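Local atomic coordinates of C alpha-dehydrogenase (Sphingobium sp. SYK-6, PDB entry 4YAG), a protein that is a short-chain dehydrogenase/reductase of the lignin beta-aryl ether cleavage pathway that binds NADH and, as its name says, acts as a C alpha-dehydrogenase. Residues 68-71 with 72-75; 174-178 with 179-183. All blocks are in the same frame, centred on the assembly; numbering follows the deposited sequence.

Overall arrangement
Both contacts lie in the Rossmann fold of the short-chain dehydrogenase/reductase family, a parallel sheet flanked by helices: interaction 1 within one helix, interaction 2 where a helix passes into a strand. Interaction 1 comes first along the chain, in the opening turns of helix 68-82, between strands 58-62 and 87-90. Interaction 2 follows much later, where helix 156-177 turns into strand 181-187. Their centres are about 22 Å apart and their nearest atoms about 13 Å. Helix 105-133 packs against side chains of both. Through Arg68 and Glu178 both take part in the dimer interface, but only interaction 1 lies beside residues that bind NADH.

Interaction 1 of 2, residues 68-71 with 72-75; sequences RAQM and AEAA
The first turns of helix 68-82, a crossover helix of the Rossmann fold, are joined by successive i to i+4 hydrogen bonds. Ala72 N donates to Arg68 O at 2.9 Å, and Glu73 N reaches Ala69 O at 3.0 Å with an N-H...O angle of 165°. Ala74 N to Gln70 O, 2.8 Å, and Ala75 N to Met71 O, 3.0 Å, continue the ladder. At the start of the helix Asp67 OD1 accepts from Gln70 N.

The unbranched thioether chain of buried Met71, bent at chi2 and chi3, packs on Leu63 and on Ala125 and Phe126 of helix 105-133, while the short side chains of Ala74 and Ala75 meet Leu63 and Phe126 respectively. Long, charged Arg68 extends to Asn121 and, in the second subunit, to Asp109 as a salt bridge and Tyr105 as a cation-pi partner; Gln70 OE1 accepts from the backbone N of Asp64, an NADH-binding residue.

On the exposed side, Glu73 has CG anti to its carbonyl carbon (chi1 -70°) and runs back along the preceding turn. Its CG lies 3.2 Å from Ala69 O, and beyond it Glu73 OE1 comes to 3.8 Å from Gln70 CA.

Interaction 2 of 2, residues 174-178 with 179-183; sequences DSMAE and DNIGV
Backbone hydrogen bonds between Met176, Ala177 and the residues that follow form a Schellman motif ending helix 156-177. Ile181 N donates to Met176 O at 3.0 Å, and Asn180 N to Ala177 O, also 3.0 Å, closes a type I beta turn from Ala177 to Asn180. Met176 O also accepts from Asp179 N at 3.0 Å, the two donors coming from opposite faces of its carbonyl plane. Asn180 is the C-prime residue: its positive phi of 56°, which asparagine tolerates better than most residues, swings the chain out of the helix.

Apolar contacts fasten the helix end to the strand. Met176 CB lies 3.9 Å from Ile181 CB. Met176 CG lies 3.9 Å from Val183 CG1, the two side chains crossing at about a right angle. The branched Ile181 and Val183 suit a buried strand.

Among the charged groups, Glu178 OE1 and Asp179 OD2 are 4.6 Å apart. A water donates to both, 2.8 Å from Glu178 OE1 and 2.7 Å from Asp179 OD2; salt bridges from Glu178 to Lys101 of the second subunit and from Asp179 to Arg131 probably offset the like charges as well.

The contact joins the helix and second strand of the beta-alpha-beta unit 137-142, 156-177, 181-187: Met176 packs on helix 105-133, while Ile181 and Val183 lie on Ile139 of strand 137-142.

Interaction 1 of 2, residues 68-71 with 72-75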
loop_
_atom_site.group_PDB
_atom_site.type_symbol
_atom_site.label_atom_id
_atom_site.label_comp_id
_atom_site.label_asym_id
_atom_site.label_seq_id
_atom_site.Cartn_x
_atom_site.Cartn_y
_atom_site.Cartn_z
ATOM N N ARG A 68 0.600 -17.068 6.561
ATOM C CA ARG A 68 -0.431 -17.580 5.655
ATOM C C ARG A 68 -0.875 -19.001 5.981
ATOM O O ARG A 68 -2.063 -19.343 5.804
ATOM C CB ARG A 68 0.019 -17.465 4.199
ATOM C CG ARG A 68 0.083 -16.018 3.737
ATOM C CD ARG A 68 0.783 -15.904 2.400
ATOM N NE ARG A 68 0.756 -14.537 1.922
ATOM C CZ ARG A 68 1.491 -14.085 0.904
ATOM N NH1 ARG A 68 2.349 -14.883 0.291
ATOM N NH2 ARG A 68 1.380 -12.826 0.535
ATOM N N ALA A 69 0.063 -19.841 6.423
ATOM C CA ALA A 69 -0.278 -21.194 6.820
ATOM C C ALA A 69 -1.251 -21.151 7.994
ATOM O O ALA A 69 -2.235 -21.894 8.032
ATOM C CB ALA A 69 0.974 -21.980 7.184
ATOM N N GLN A 70 -0.991 -20.278 8.961
ATOM C CA GLN A 70 -1.879 -20.175 10.131
ATOM C C GLN A 70 -3.253 -19.636 9.758
ATOM O O GLN A 70 -4.271 -20.020 10.335
ATOM C CB GLN A 70 -1.274 -19.268 11.213
ATOM C CG GLN A 70 -0.067 -19.856 11.874
ATOM C CD GLN A 70 0.236 -19.228 13.229
ATOM O OE1 GLN A 70 0.095 -18.028 13.427
ATOM N NE2 GLN A 70 0.649 -20.057 14.177
ATOM N N MET A 71 -3.298 -18.746 8.766
ATOM C CA MET A 71 -4.568 -18.248 8.285
ATOM C C MET A 71 -5.378 -19.305 7.530
ATOM O O MET A 71 -6.602 -19.356 7.686
ATOM C CB MET A 71 -4.372 -16.990 7.433
ATOM C CG MET A 71 -3.896 -15.806 8.248
ATOM S SD MET A 71 -5.150 -15.168 9.381
ATOM C CE MET A 71 -6.134 -14.209 8.229
ATOM N N ALA A 72 -4.717 -20.182 6.761
ATOM C CA ALA A 72 -5.407 -21.276 6.120
ATOM C C ALA A 72 -5.963 -22.255 7.168
ATOM O O ALA A 72 -7.089 -22.762 7.042
ATOM C CB ALA A 72 -4.484 -22.019 5.166
ATOM N N GLU A 73 -5.152 -22.516 8.193
ATOM C CA GLU A 73 -5.589 -23.330 9.327
ATOM C C GLU A 73 -6.794 -22.682 9.979
ATOM O O GLU A 73 -7.761 -23.362 10.333
ATOM C CB GLU A 73 -4.473 -23.459 10.353
ATOM C CG GLU A 73 -3.308 -24.315 9.910
ATOM C CD GLU A 73 -2.110 -24.237 10.846
ATOM O OE1 GLU A 73 -2.188 -23.542 11.881
ATOM O OE2 GLU A 73 -1.081 -24.871 10.547
ATOM N N ALA A 74 -6.727 -21.373 10.170
ATOM C CA ALA A 74 -7.834 -20.666 10.837
ATOM C C ALA A 74 -9.134 -20.742 10.046
ATOM O O ALA A 74 -10.219 -20.820 10.626
ATOM C CB ALA A 74 -7.454 -19.242 11.109
ATOM N N ALA A 75 -9.049 -20.716 8.712
ATOM C CA ALA A 75 -10.245 -20.810 7.904
ATOM C C ALA A 75 -10.874 -22.198 8.081
ATOM O O ALA A 75 -12.095 -22.333 8.179
ATOM C CB ALA A 75 -9.925 -20.522 6.422
#

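Interaction 2 of 2, residues 174-178 with 179-183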
loop_
_atom_site.group_PDB
_atom_site.type_symbol
_atom_site.label_atom_id
_atom_site.label_comp_id
_atom_site.label_asym_id
_atom_site.label_seq_id
_atom_site.Cartn_x
_atom_site.Cartn_y
_atom_site.Cartn_z
ATOM N N ASP A 174 -16.548 -4.932 -6.326
ATOM C CA ASP A 174 -17.347 -5.511 -7.394
ATOM C C ASP A 174 -17.170 -7.029 -7.478
ATOM O O ASP A 174 -18.118 -7.752 -7.778
ATOM C CB ASP A 174 -17.073 -4.849 -8.752
ATOM C CG ASP A 174 -15.687 -5.142 -9.284
ATOM O OD1 ASP A 174 -14.773 -4.363 -8.980
ATOM O OD2 ASP A 174 -15.510 -6.134 -10.031
ATOM N N SER A 175 -15.960 -7.512 -7.207
ATOM C CA SER A 175 -15.743 -8.963 -7.219
ATOM C C SER A 175 -16.541 -9.635 -6.113
ATOM O O SER A 175 -17.195 -10.670 -6.330
ATOM C CB SER A 175 -14.265 -9.314 -7.051
ATOM O OG SER A 175 -14.099 -10.728 -7.066
ATOM N N MET A 176 -16.484 -9.070 -4.910
ATOM C CA MET A 176 -17.188 -9.684 -3.785
ATOM C C MET A 176 -18.693 -9.648 -4.001
ATOM O O MET A 176 -19.415 -10.581 -3.636
ATOM C CB MET A 176 -16.811 -8.983 -2.483
ATOM C CG MET A 176 -15.335 -9.133 -2.132
ATOM S SD MET A 176 -14.862 -10.883 -1.928
ATOM C CE MET A 176 -13.086 -10.766 -2.094
ATOM N N ALA A 177 -19.168 -8.570 -4.602
ATOM C CA ALA A 177 -20.600 -8.419 -4.861
ATOM C C ALA A 177 -21.133 -9.522 -5.786
ATOM O O ALA A 177 -22.323 -9.842 -5.734
ATOM C CB ALA A 177 -20.887 -7.066 -5.478
ATOM N N GLU A 178 -20.284 -10.089 -6.640
ATOM C CA GLU A 178 -20.718 -11.209 -7.500
ATOM C C GLU A 178 -21.347 -12.330 -6.675
ATOM O O GLU A 178 -22.190 -13.081 -7.155
ATOM C CB GLU A 178 -19.527 -11.795 -8.270
ATOM C CG GLU A 178 -18.885 -10.843 -9.228
ATOM C CD GLU A 178 -17.593 -11.393 -9.811
ATOM O OE1 GLU A 178 -17.334 -12.606 -9.664
ATOM O OE2 GLU A 178 -16.844 -10.607 -10.419
ATOM N N ASP A 179 -20.894 -12.463 -5.437
ATOM C CA ASP A 179 -21.360 -13.526 -4.557
ATOM C C ASP A 179 -22.064 -12.962 -3.323
ATOM O O ASP A 179 -22.120 -13.610 -2.275
ATOM C CB ASP A 179 -20.177 -14.414 -4.159
ATOM C CG ASP A 179 -19.632 -15.201 -5.333
ATOM O OD1 ASP A 179 -20.319 -16.170 -5.745
ATOM O OD2 ASP A 179 -18.542 -14.843 -5.849
ATOM N N ASN A 180 -22.633 -11.764 -3.478
ATOM C CA ASN A 180 -23.420 -11.109 -2.444
ATOM C C ASN A 180 -22.630 -10.954 -1.147
ATOM O O ASN A 180 -23.167 -11.083 -0.045
ATOM C CB ASN A 180 -24.717 -11.880 -2.210
ATOM C CG ASN A 180 -25.723 -11.096 -1.394
ATOM O OD1 ASN A 180 -25.706 -9.858 -1.372
ATOM N ND2 ASN A 180 -26.615 -11.813 -0.716
ATOM N N ILE A 181 -21.344 -10.659 -1.302
ATOM C CA ILE A 181 -20.494 -10.298 -0.183
ATOM C C ILE A 181 -20.241 -8.802 -0.265
ATOM O O ILE A 181 -19.635 -8.301 -1.225
ATOM C CB ILE A 181 -19.167 -11.065 -0.229
ATOM C CG1 ILE A 181 -19.408 -12.580 -0.119
ATOM C CG2 ILE A 181 -18.222 -10.587 0.889
ATOM C CD1 ILE A 181 -18.193 -13.411 -0.499
ATOM N N GLY A 182 -20.698 -8.070 0.741
ATOM C CA GLY A 182 -20.417 -6.647 0.827
ATOM C C GLY A 182 -19.097 -6.339 1.483
ATOM O O GLY A 182 -18.525 -7.200 2.159
ATOM N N VAL A 183 -18.588 -5.132 1.271
ATOM C CA VAL A 183 -17.338 -4.714 1.899
ATOM C C VAL A 183 -17.427 -3.320 2.496
ATOM O O VAL A 183 -18.179 -2.471 2.028
ATOM C CB VAL A 183 -16.124 -4.777 0.931
ATOM C CG1 VAL A 183 -16.020 -6.161 0.288
ATOM C CG2 VAL A 183 -16.209 -3.713 -0.155
HETATM O O HOH W 1 -18.131 -15.012 -8.466
#